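Local coordinates for protein aminopeptidase YwaD (Bacillus subtilis, PDB 6HC6) that catalyses the zinc-dependent removal of N-terminal amino acids such as arginine, lysine and leucine from peptides, using two zinc ions per subunit, at residues A[110-115]-A[253-258]; A[260-265]-A[399-404]; A[386-391]-A[412-417]. One frame throughout, in Å; residues are numbered along the deposited sequence.

Interaction 1: A[110-115]-A[253-258]; sequences LLQAAS and SVPFSP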
loop_
_atom_site.group_PDB
_atom_site.type_symbol
_atom_site.label_atom_id
_atom_site.label_comp_id
_atom_site.label_asym_id
_atom_site.label_seq_id
_atom_site.Cartn_x
_atom_site.Cartn_y
_atom_site.Cartn_z
ATOM N N LEU A 110 -5.538 -22.915 1.822
ATOM C CA LEU A 110 -5.423 -21.632 1.145
ATOM C C LEU A 110 -4.086 -20.979 1.460
ATOM O O LEU A 110 -3.613 -21.022 2.597
ATOM C CB LEU A 110 -6.554 -20.710 1.587
ATOM C CG LEU A 110 -7.955 -21.161 1.206
ATOM C CD1 LEU A 110 -8.958 -20.064 1.558
ATOM C CD2 LEU A 110 -7.996 -21.482 -0.272
ATOM N N LEU A 111 -3.484 -20.350 0.451
ATOM C CA LEU A 111 -2.162 -19.777 0.614
ATOM C C LEU A 111 -2.091 -18.424 -0.069
ATOM O O LEU A 111 -2.903 -18.091 -0.935
ATOM C CB LEU A 111 -1.071 -20.709 0.050
ATOM C CG LEU A 111 -1.001 -20.910 -1.471
ATOM C CD1 LEU A 111 -0.165 -19.832 -2.174
ATOM C CD2 LEU A 111 -0.415 -22.269 -1.792
ATOM N N GLN A 112 -1.092 -17.647 0.331
ATOM C CA GLN A 112 -0.690 -16.456 -0.405
ATOM C C GLN A 112 0.802 -16.572 -0.648
ATOM O O GLN A 112 1.573 -16.738 0.302
ATOM C CB GLN A 112 -1.017 -15.175 0.367
ATOM C CG GLN A 112 -2.420 -14.677 0.124
ATOM C CD GLN A 112 -2.463 -13.688 -1.016
ATOM O OE1 GLN A 112 -2.140 -12.517 -0.837
ATOM N NE2 GLN A 112 -2.832 -14.161 -2.204
ATOM N N ALA A 113 1.202 -16.502 -1.912
ATOM C CA ALA A 113 2.591 -16.688 -2.280
ATOM C C ALA A 113 3.330 -15.363 -2.188
ATOM O O ALA A 113 2.767 -14.300 -2.467
ATOM C CB ALA A 113 2.705 -17.262 -3.690
ATOM N N ALA A 114 4.587 -15.432 -1.773
ATOM C CA ALA A 114 5.387 -14.231 -1.605
ATOM C C ALA A 114 5.911 -13.758 -2.956
ATOM O O ALA A 114 6.531 -14.525 -3.698
ATOM C CB ALA A 114 6.549 -14.496 -0.651
ATOM N N SER A 115 5.650 -12.498 -3.278
ATOM C CA SER A 115 6.258 -11.903 -4.456
ATOM C C SER A 115 7.775 -12.030 -4.372
ATOM O O SER A 115 8.376 -11.821 -3.315
ATOM C CB SER A 115 5.836 -10.435 -4.572
ATOM O OG SER A 115 6.397 -9.823 -5.718
ATOM N N SER A 253 -4.942 -2.508 -3.960
ATOM C CA SER A 253 -5.217 -3.103 -2.654
ATOM C C SER A 253 -4.598 -4.492 -2.605
ATOM O O SER A 253 -4.170 -5.033 -3.626
ATOM C CB SER A 253 -6.720 -3.171 -2.357
ATOM O OG SER A 253 -7.348 -4.152 -3.156
ATOM N N VAL A 254 -4.555 -5.074 -1.410
ATOM C CA VAL A 254 -3.964 -6.406 -1.230
ATOM C C VAL A 254 -4.983 -7.471 -1.628
ATOM O O VAL A 254 -6.198 -7.207 -1.639
ATOM C CB VAL A 254 -3.471 -6.629 0.214
ATOM C CG1 VAL A 254 -2.452 -5.552 0.631
ATOM C CG2 VAL A 254 -4.647 -6.676 1.186
ATOM N N PRO A 255 -4.534 -8.672 -1.989
ATOM C CA PRO A 255 -5.474 -9.729 -2.369
ATOM C C PRO A 255 -6.541 -9.963 -1.309
ATOM O O PRO A 255 -6.277 -9.896 -0.108
ATOM C CB PRO A 255 -4.568 -10.954 -2.532
ATOM C CG PRO A 255 -3.273 -10.397 -2.980
ATOM C CD PRO A 255 -3.133 -9.075 -2.217
ATOM N N PHE A 256 -7.756 -10.240 -1.777
ATOM C CA PHE A 256 -8.949 -10.541 -0.991
ATOM C C PHE A 256 -9.475 -9.337 -0.241
ATOM O O PHE A 256 -10.479 -9.466 0.456
ATOM C CB PHE A 256 -8.737 -11.681 0.016
ATOM C CG PHE A 256 -8.134 -12.907 -0.598
ATOM C CD1 PHE A 256 -8.876 -13.687 -1.476
ATOM C CD2 PHE A 256 -6.821 -13.256 -0.328
ATOM C CE1 PHE A 256 -8.322 -14.815 -2.058
ATOM C CE2 PHE A 256 -6.258 -14.377 -0.906
ATOM C CZ PHE A 256 -7.010 -15.156 -1.776
ATOM N N SER A 257 -8.844 -8.173 -0.362
ATOM C CA SER A 257 -9.384 -6.996 0.314
ATOM C C SER A 257 -10.046 -6.072 -0.694
ATOM O O SER A 257 -9.392 -5.659 -1.659
ATOM C CB SER A 257 -8.276 -6.239 1.044
ATOM O OG SER A 257 -8.714 -4.948 1.454
ATOM N N PRO A 258 -11.317 -5.704 -0.501
ATOM C CA PRO A 258 -11.911 -4.662 -1.350
ATOM C C PRO A 258 -11.171 -3.344 -1.273
ATOM O O PRO A 258 -11.405 -2.482 -2.127
ATOM C CB PRO A 258 -13.341 -4.515 -0.810
ATOM C CG PRO A 258 -13.600 -5.792 0.002
ATOM C CD PRO A 258 -12.248 -6.203 0.526
#

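Interaction 2: A[260-265]-A[399-404]; sequences ANDNGS and WYHTPE. With ZN (zinc ion), chain E; ZN (zinc ion), chain D.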
loop_
_atom_site.group_PDB
_atom_site.type_symbol
_atom_site.label_atom_id
_atom_site.label_comp_id
_atom_site.label_asym_id
_atom_site.label_seq_id
_atom_site.Cartn_x
_atom_site.Cartn_y
_atom_site.Cartn_z
ATOM N N ALA A 260 -11.444 -0.716 0.548
ATOM C CA ALA A 260 -12.260 0.486 0.683
ATOM C C ALA A 260 -11.483 1.583 1.395
ATOM O O ALA A 260 -11.365 2.706 0.882
ATOM C CB ALA A 260 -13.553 0.161 1.424
ATOM N N ASN A 261 -10.924 1.274 2.572
ATOM C CA ASN A 261 -10.115 2.265 3.270
ATOM C C ASN A 261 -8.643 2.272 2.846
ATOM O O ASN A 261 -8.031 3.347 2.772
ATOM C CB ASN A 261 -10.201 2.058 4.786
ATOM C CG ASN A 261 -9.727 3.279 5.526
ATOM O OD1 ASN A 261 -10.035 4.407 5.099
ATOM N ND2 ASN A 261 -8.928 3.092 6.583
ATOM N N ASP A 262 -8.043 1.099 2.602
ATOM C CA ASP A 262 -6.659 0.988 2.115
ATOM C C ASP A 262 -6.686 0.502 0.665
ATOM O O ASP A 262 -6.589 -0.697 0.419
ATOM C CB ASP A 262 -5.851 -0.004 2.994
ATOM C CG ASP A 262 -4.369 0.026 2.690
ATOM O OD1 ASP A 262 -3.912 1.044 2.111
ATOM O OD2 ASP A 262 -3.658 -0.965 3.023
ATOM N N ASN A 263 -6.775 1.422 -0.307
ATOM C CA ASN A 263 -6.766 2.863 -0.111
ATOM C C ASN A 263 -7.748 3.523 -1.072
ATOM O O ASN A 263 -7.451 4.540 -1.690
ATOM C CB ASN A 263 -5.352 3.419 -0.323
ATOM C CG ASN A 263 -5.261 4.901 -0.004
ATOM O OD1 ASN A 263 -5.970 5.394 0.871
ATOM N ND2 ASN A 263 -4.383 5.615 -0.709
ATOM N N GLY A 264 -8.928 2.925 -1.221
ATOM C CA GLY A 264 -9.988 3.633 -1.925
ATOM C C GLY A 264 -10.230 4.996 -1.313
ATOM O O GLY A 264 -10.477 5.979 -2.020
ATOM N N SER A 265 -10.126 5.081 0.014
ATOM C CA SER A 265 -10.373 6.332 0.711
ATOM C C SER A 265 -9.434 7.429 0.231
ATOM O O SER A 265 -9.880 8.525 -0.119
ATOM C CB SER A 265 -10.237 6.134 2.227
ATOM O OG SER A 265 -8.886 5.838 2.568
ATOM N N TRP A 399 -9.597 -4.132 10.441
ATOM C CA TRP A 399 -10.024 -4.632 9.140
ATOM C C TRP A 399 -8.960 -4.474 8.065
ATOM O O TRP A 399 -9.112 -5.034 6.973
ATOM C CB TRP A 399 -11.313 -3.915 8.735
ATOM C CG TRP A 399 -12.308 -3.932 9.863
ATOM C CD1 TRP A 399 -12.748 -5.031 10.549
ATOM C CD2 TRP A 399 -12.964 -2.805 10.452
ATOM N NE1 TRP A 399 -13.646 -4.657 11.520
ATOM C CE2 TRP A 399 -13.795 -3.296 11.482
ATOM C CE3 TRP A 399 -12.938 -1.432 10.207
ATOM C CZ2 TRP A 399 -14.587 -2.457 12.259
ATOM C CZ3 TRP A 399 -13.723 -0.608 10.976
ATOM C CH2 TRP A 399 -14.538 -1.119 11.990
ATOM N N TYR A 400 -7.893 -3.735 8.362
ATOM C CA TYR A 400 -6.811 -3.464 7.425
ATOM C C TYR A 400 -6.264 -4.757 6.827
ATOM O O TYR A 400 -5.991 -5.726 7.549
ATOM C CB TYR A 400 -5.732 -2.689 8.198
ATOM C CG TYR A 400 -4.334 -2.639 7.641
ATOM C CD1 TYR A 400 -3.973 -1.686 6.698
ATOM C CD2 TYR A 400 -3.352 -3.505 8.115
ATOM C CE1 TYR A 400 -2.680 -1.618 6.222
ATOM C CE2 TYR A 400 -2.058 -3.449 7.637
ATOM C CZ TYR A 400 -1.728 -2.502 6.689
ATOM O OH TYR A 400 -0.445 -2.424 6.197
ATOM N N HIS A 401 -6.165 -4.780 5.493
ATOM C CA HIS A 401 -5.608 -5.910 4.743
ATOM C C HIS A 401 -6.421 -7.193 4.917
ATOM O O HIS A 401 -5.879 -8.302 4.815
ATOM C CB HIS A 401 -4.137 -6.139 5.116
ATOM C CG HIS A 401 -3.202 -5.151 4.482
ATOM N ND1 HIS A 401 -1.831 -5.317 4.486
ATOM C CD2 HIS A 401 -3.441 -3.995 3.819
ATOM C CE1 HIS A 401 -1.267 -4.303 3.849
ATOM N NE2 HIS A 401 -2.223 -3.483 3.448
ATOM N N THR A 402 -7.724 -7.074 5.148
ATOM C CA THR A 402 -8.629 -8.211 5.263
ATOM C C THR A 402 -9.816 -8.003 4.336
ATOM O O THR A 402 -10.038 -6.896 3.832
ATOM C CB THR A 402 -9.146 -8.405 6.699
ATOM O OG1 THR A 402 -10.195 -7.467 6.952
ATOM C CG2 THR A 402 -8.036 -8.246 7.749
ATOM N N PRO A 403 -10.607 -9.052 4.088
ATOM C CA PRO A 403 -11.852 -8.856 3.326
ATOM C C PRO A 403 -12.803 -7.879 3.985
ATOM O O PRO A 403 -13.737 -7.407 3.328
ATOM C CB PRO A 403 -12.455 -10.268 3.264
ATOM C CG PRO A 403 -11.289 -11.175 3.389
ATOM C CD PRO A 403 -10.329 -10.486 4.313
ATOM N N GLU A 404 -12.607 -7.570 5.264
ATOM C CA GLU A 404 -13.485 -6.616 5.931
ATOM C C GLU A 404 -13.070 -5.165 5.712
ATOM O O GLU A 404 -13.716 -4.272 6.271
ATOM C CB GLU A 404 -13.553 -6.920 7.435
ATOM C CG GLU A 404 -14.091 -8.304 7.750
ATOM C CD GLU A 404 -15.576 -8.426 7.496
ATOM O OE1 GLU A 404 -16.060 -9.568 7.325
ATOM O OE2 GLU A 404 -16.260 -7.382 7.468
HETATM ZN ZN ZN E . -1.809 -1.646 2.462
HETATM ZN ZN ZN D . -2.184 2.076 1.935
HETATM O O HOH W 1 -1.500 1.799 3.792
HETATM O O HOH W 2 -1.011 0.387 1.723
#

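Interaction 3: A[386-391]-A[412-417]; sequences FIWGDP and KERLQQ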
loop_
_atom_site.group_PDB
_atom_site.type_symbol
_atom_site.label_atom_id
_atom_site.label_comp_id
_atom_site.label_asym_id
_atom_site.label_seq_id
_atom_site.Cartn_x
_atom_site.Cartn_y
_atom_site.Cartn_z
ATOM N N PHE A 386 -1.071 11.111 5.329
ATOM C CA PHE A 386 -2.183 11.365 6.197
ATOM C C PHE A 386 -2.980 10.064 6.417
ATOM O O PHE A 386 -3.365 9.448 5.493
ATOM C CB PHE A 386 -3.091 12.438 5.627
ATOM C CG PHE A 386 -2.448 13.786 5.485
ATOM C CD1 PHE A 386 -1.619 14.048 4.451
ATOM C CD2 PHE A 386 -2.677 14.776 6.382
ATOM C CE1 PHE A 386 -1.018 15.263 4.304
ATOM C CE2 PHE A 386 -2.086 15.995 6.253
ATOM C CZ PHE A 386 -1.271 16.249 5.210
ATOM N N ILE A 387 -3.281 9.759 7.669
ATOM C CA ILE A 387 -3.951 8.498 8.001
ATOM C C ILE A 387 -4.601 8.637 9.378
ATOM O O ILE A 387 -4.038 9.267 10.281
ATOM C CB ILE A 387 -2.942 7.325 7.939
ATOM C CG1 ILE A 387 -3.575 6.004 8.385
ATOM C CG2 ILE A 387 -1.716 7.636 8.770
ATOM C CD1 ILE A 387 -2.667 4.804 8.134
ATOM N N TRP A 388 -5.801 8.063 9.537
ATOM C CA TRP A 388 -6.436 8.067 10.852
ATOM C C TRP A 388 -5.822 6.986 11.727
ATOM O O TRP A 388 -5.429 5.919 11.246
ATOM C CB TRP A 388 -7.948 7.821 10.777
ATOM C CG TRP A 388 -8.754 8.882 10.115
ATOM C CD1 TRP A 388 -9.285 8.840 8.845
ATOM C CD2 TRP A 388 -9.157 10.131 10.677
ATOM N NE1 TRP A 388 -9.984 10.005 8.587
ATOM C CE2 TRP A 388 -9.918 10.810 9.696
ATOM C CE3 TRP A 388 -8.945 10.748 11.913
ATOM C CZ2 TRP A 388 -10.468 12.072 9.922
ATOM C CZ3 TRP A 388 -9.495 12.004 12.135
ATOM C CH2 TRP A 388 -10.243 12.650 11.144
ATOM N N GLY A 389 -5.771 7.255 13.029
ATOM C CA GLY A 389 -5.231 6.281 13.955
ATOM C C GLY A 389 -5.831 6.438 15.334
ATOM O O GLY A 389 -6.405 7.477 15.673
ATOM N N ASP A 390 -5.727 5.371 16.111
ATOM C CA ASP A 390 -6.101 5.414 17.518
ATOM C C ASP A 390 -5.266 6.482 18.218
ATOM O O ASP A 390 -4.036 6.343 18.268
ATOM C CB ASP A 390 -5.855 4.035 18.140
ATOM C CG ASP A 390 -6.300 3.936 19.567
ATOM O OD1 ASP A 390 -6.450 4.974 20.231
ATOM O OD2 ASP A 390 -6.475 2.785 20.037
ATOM N N PRO A 391 -5.874 7.534 18.790
ATOM C CA PRO A 391 -5.055 8.575 19.432
ATOM C C PRO A 391 -4.197 8.042 20.558
ATOM O O PRO A 391 -3.163 8.645 20.869
ATOM C CB PRO A 391 -6.102 9.574 19.949
ATOM C CG PRO A 391 -7.282 8.735 20.230
ATOM C CD PRO A 391 -7.303 7.718 19.097
ATOM N N LYS A 412 -18.395 8.533 6.248
ATOM C CA LYS A 412 -18.420 9.802 5.524
ATOM C C LYS A 412 -17.932 10.949 6.398
ATOM O O LYS A 412 -17.339 11.910 5.890
ATOM C CB LYS A 412 -19.832 10.103 5.016
ATOM C CG LYS A 412 -20.133 9.544 3.632
ATOM C CD LYS A 412 -21.633 9.462 3.387
ATOM C CE LYS A 412 -22.222 10.810 3.010
ATOM N NZ LYS A 412 -23.695 10.721 2.791
ATOM N N GLU A 413 -18.197 10.888 7.705
ATOM C CA GLU A 413 -17.736 11.957 8.585
ATOM C C GLU A 413 -16.218 11.993 8.646
ATOM O O GLU A 413 -15.620 13.074 8.712
ATOM C CB GLU A 413 -18.314 11.785 9.988
ATOM C CG GLU A 413 -19.801 12.038 10.096
ATOM C CD GLU A 413 -20.393 11.384 11.331
ATOM O OE1 GLU A 413 -21.070 10.339 11.189
ATOM O OE2 GLU A 413 -20.170 11.909 12.441
ATOM N N ARG A 414 -15.581 10.817 8.639
ATOM C CA ARG A 414 -14.123 10.755 8.633
ATOM C C ARG A 414 -13.555 11.201 7.295
ATOM O O ARG A 414 -12.565 11.931 7.260
ATOM C CB ARG A 414 -13.653 9.337 8.966
ATOM C CG ARG A 414 -13.945 8.944 10.421
ATOM C CD ARG A 414 -12.727 9.190 11.297
ATOM N NE ARG A 414 -13.002 9.010 12.726
ATOM C CZ ARG A 414 -13.045 7.835 13.342
ATOM N NH1 ARG A 414 -12.859 6.716 12.661
ATOM N NH2 ARG A 414 -13.271 7.782 14.651
ATOM N N LEU A 415 -14.161 10.768 6.184
ATOM C CA LEU A 415 -13.769 11.289 4.878
ATOM C C LEU A 415 -13.887 12.803 4.834
ATOM O O LEU A 415 -13.002 13.492 4.308
ATOM C CB LEU A 415 -14.642 10.684 3.780
ATOM C CG LEU A 415 -14.419 9.203 3.471
ATOM C CD1 LEU A 415 -15.511 8.696 2.541
ATOM C CD2 LEU A 415 -13.026 8.990 2.875
ATOM N N GLN A 416 -14.980 13.335 5.378
ATOM C CA GLN A 416 -15.220 14.771 5.334
ATOM C C GLN A 416 -14.175 15.531 6.137
ATOM O O GLN A 416 -13.631 16.539 5.671
ATOM C CB GLN A 416 -16.628 15.074 5.851
ATOM C CG GLN A 416 -17.010 16.538 5.767
ATOM C CD GLN A 416 -17.205 16.960 4.334
ATOM O OE1 GLN A 416 -17.907 16.291 3.571
ATOM N NE2 GLN A 416 -16.572 18.066 3.947
ATOM N N GLN A 417 -13.882 15.066 7.350
ATOM C CA GLN A 417 -12.935 15.786 8.197
ATOM C C GLN A 417 -11.523 15.697 7.637
ATOM O O GLN A 417 -10.798 16.700 7.607
ATOM C CB GLN A 417 -12.988 15.237 9.626
ATOM C CG GLN A 417 -11.977 15.875 10.587
ATOM C CD GLN A 417 -12.189 17.378 10.791
ATOM O OE1 GLN A 417 -11.602 18.208 10.086
ATOM N NE2 GLN A 417 -13.016 17.730 11.769
#

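Interaction 1: A[110-115]-A[253-258]
Gln112 of 110-115 meets the loop 253-258, its side chain lying against Pro255 and Phe256. Before it in the strand, Leu111 points away from the loop and packs against Leu217 and Leu219 of strand 214-222 and Val199 of strand 198-201, which leaves Gln112 on the face turned to the loop. Gln112 CG stands beside the backbone N (chi1 -87°) and the chain then bends at chi2 (-92°), which lays the amide against the proline. Of the two loop residues, Gln112 OE1 touches Pro255 alone, 3.2 Å from Pro255 CG and 3.3 Å from Pro255 CB; this is packing of an oxygen on aliphatic carbons, and the same OE1 has a weak hydrogen bond with Thr186 OG1. Gln112 NE2 is shared between Pro255 CB and Phe256 CE2, 3.7 Å from each. It approaches the Phe256 ring obliquely, the amide and ring planes being 70° apart, while Gln112 CG lies in the ring plane at its edge, 4.0 Å from Phe256 CE2. Beyond Gln112, Ala113 turns to Leu98 and Leu219, and Ala114 pairs through its backbone with Val198.

The loop presents these two residues through a type II beta turn from Val254 to Ser257, closed by a hydrogen bond from Ser257 N to Val254 O (3.1 Å). A second spans the turn, Ser253 OG donating to Ser257 O (2.9 Å), and the same hydroxyl is also hydrogen-bonded to Arg62 N. The small contact, 125 Å², joins the sheet that includes the PA-domain strands to a loop of the M28 peptidase domain beside the zinc site: an interdomain surface contact of an M28B aminopeptidase with a PA insertion.

Interaction 2: A[260-265]-A[399-404]
Asp262 and His401 meet on one zinc ion. Asp262 OD2 binds the zinc of chain E at 2.0 Å, and His401 NE2 binds the same ion at 2.1 Å. Asp262 OD2 and His401 NE2 are 2.9 Å apart without being hydrogen-bonded, since each is turned to the metal. The carboxylate lies at the imidazole edge, the two planes only 8° apart. Asp262 CG is anti to the backbone N (chi1 -170°), which carries the carboxylate out to both ions: OD1 takes the second zinc, of chain D, at 2.0 Å, and water 2 also spans the pair. Glu295 and Glu452 complete the protein ligands of the first ion, His250 and Asp323 those of the second. A paired zinc site bridged by an aspartate is characteristic of the M28 peptidases; here it sits in the opening turn of helix 260-277, directly before a cis peptide bond to Asn263.

The aromatic packing is a second layer. Tyr400 CZ lies 3.3 Å above the centre of the His401 ring, and Tyr400 CE1 comes 3.4 Å from Asp262 OD2. Its hydroxyl is hydrogen-bonded to Glu452 OE1. Putting an alanine at Tyr400 would probably leave Glu452 without this bond and one face of the imidazole without its aromatic cover.

Other hydrogen bonds hold the surroundings. His401 ND1, across the ring from the zinc, is paired with Asp453. Thr402 OG1 donates to Trp399 O and accepts from Glu404 N in an ST turn, after a type II turn from Trp399 to Thr402. Ser265 OG donates to Asn261 O at 2.6 Å, approaching a lone pair of the carbonyl within its plane.

Interaction 3: A[386-391]-A[412-417]
Trp388 lays one face of its indole against the aliphatic part of Arg414, the closely packed half of this contact. Arg414 CD stands 3.8 Å from the centroid of the five-membered ring and 17° off its normal, a CH-pi contact over the face. The bend at chi2 of Arg414 (-96°) brings CD over the indole. At the rim of the indole the helix backbone also approaches, Arg414 O lying 3.4 Å from Trp388 CZ2. Strand 382-389 belongs to the mixed sheet of the M28 peptidase domain, an alpha/beta fold, and helix 412-430 packs on that sheet, so the indole is wedged between the two layers, with Leu335 and Ala418 also against it.

The guanidinium is loose only with respect to the indole. Arg414 CZ is 5.5 Å from the six-membered ring centroid of Trp388, at most a weak cation-pi attraction, and the ring and guanidinium planes are 39° apart. Backbone carbonyls hold the group instead: Trp329 O and Thr327 O accept from NH1, and Glu330 O from NH2. At the partly exposed margin Gln417 brings its CB and CG, CG lying in the plane of the indole at its edge, 3.7 Å from Trp388 CH2; its amide leads away.

In the fold
Interaction 1 lies at the surface and joins two domains, whereas interactions 2 and 3 are partly buried and lie within the peptidase domain. Interactions 1 and 2 adjoin: 253-258 leads into helix 260-277, and Val254 CG1 packs 3.5 Å from His401 NE2. Interaction 3 brackets the loop that carries 399-404, which runs between strand 382-389 and helix 412-430, and its Leu415 CD2 packs on Ser265 CB at 4.0 Å. The chemistry follows place: an amide against proline and phenylalanine at the domain border, metal ligation at the active site, and indole packing between helix and sheet. The centres of interactions 1 and 3 are about 26 Å apart, with interaction 2 touching both.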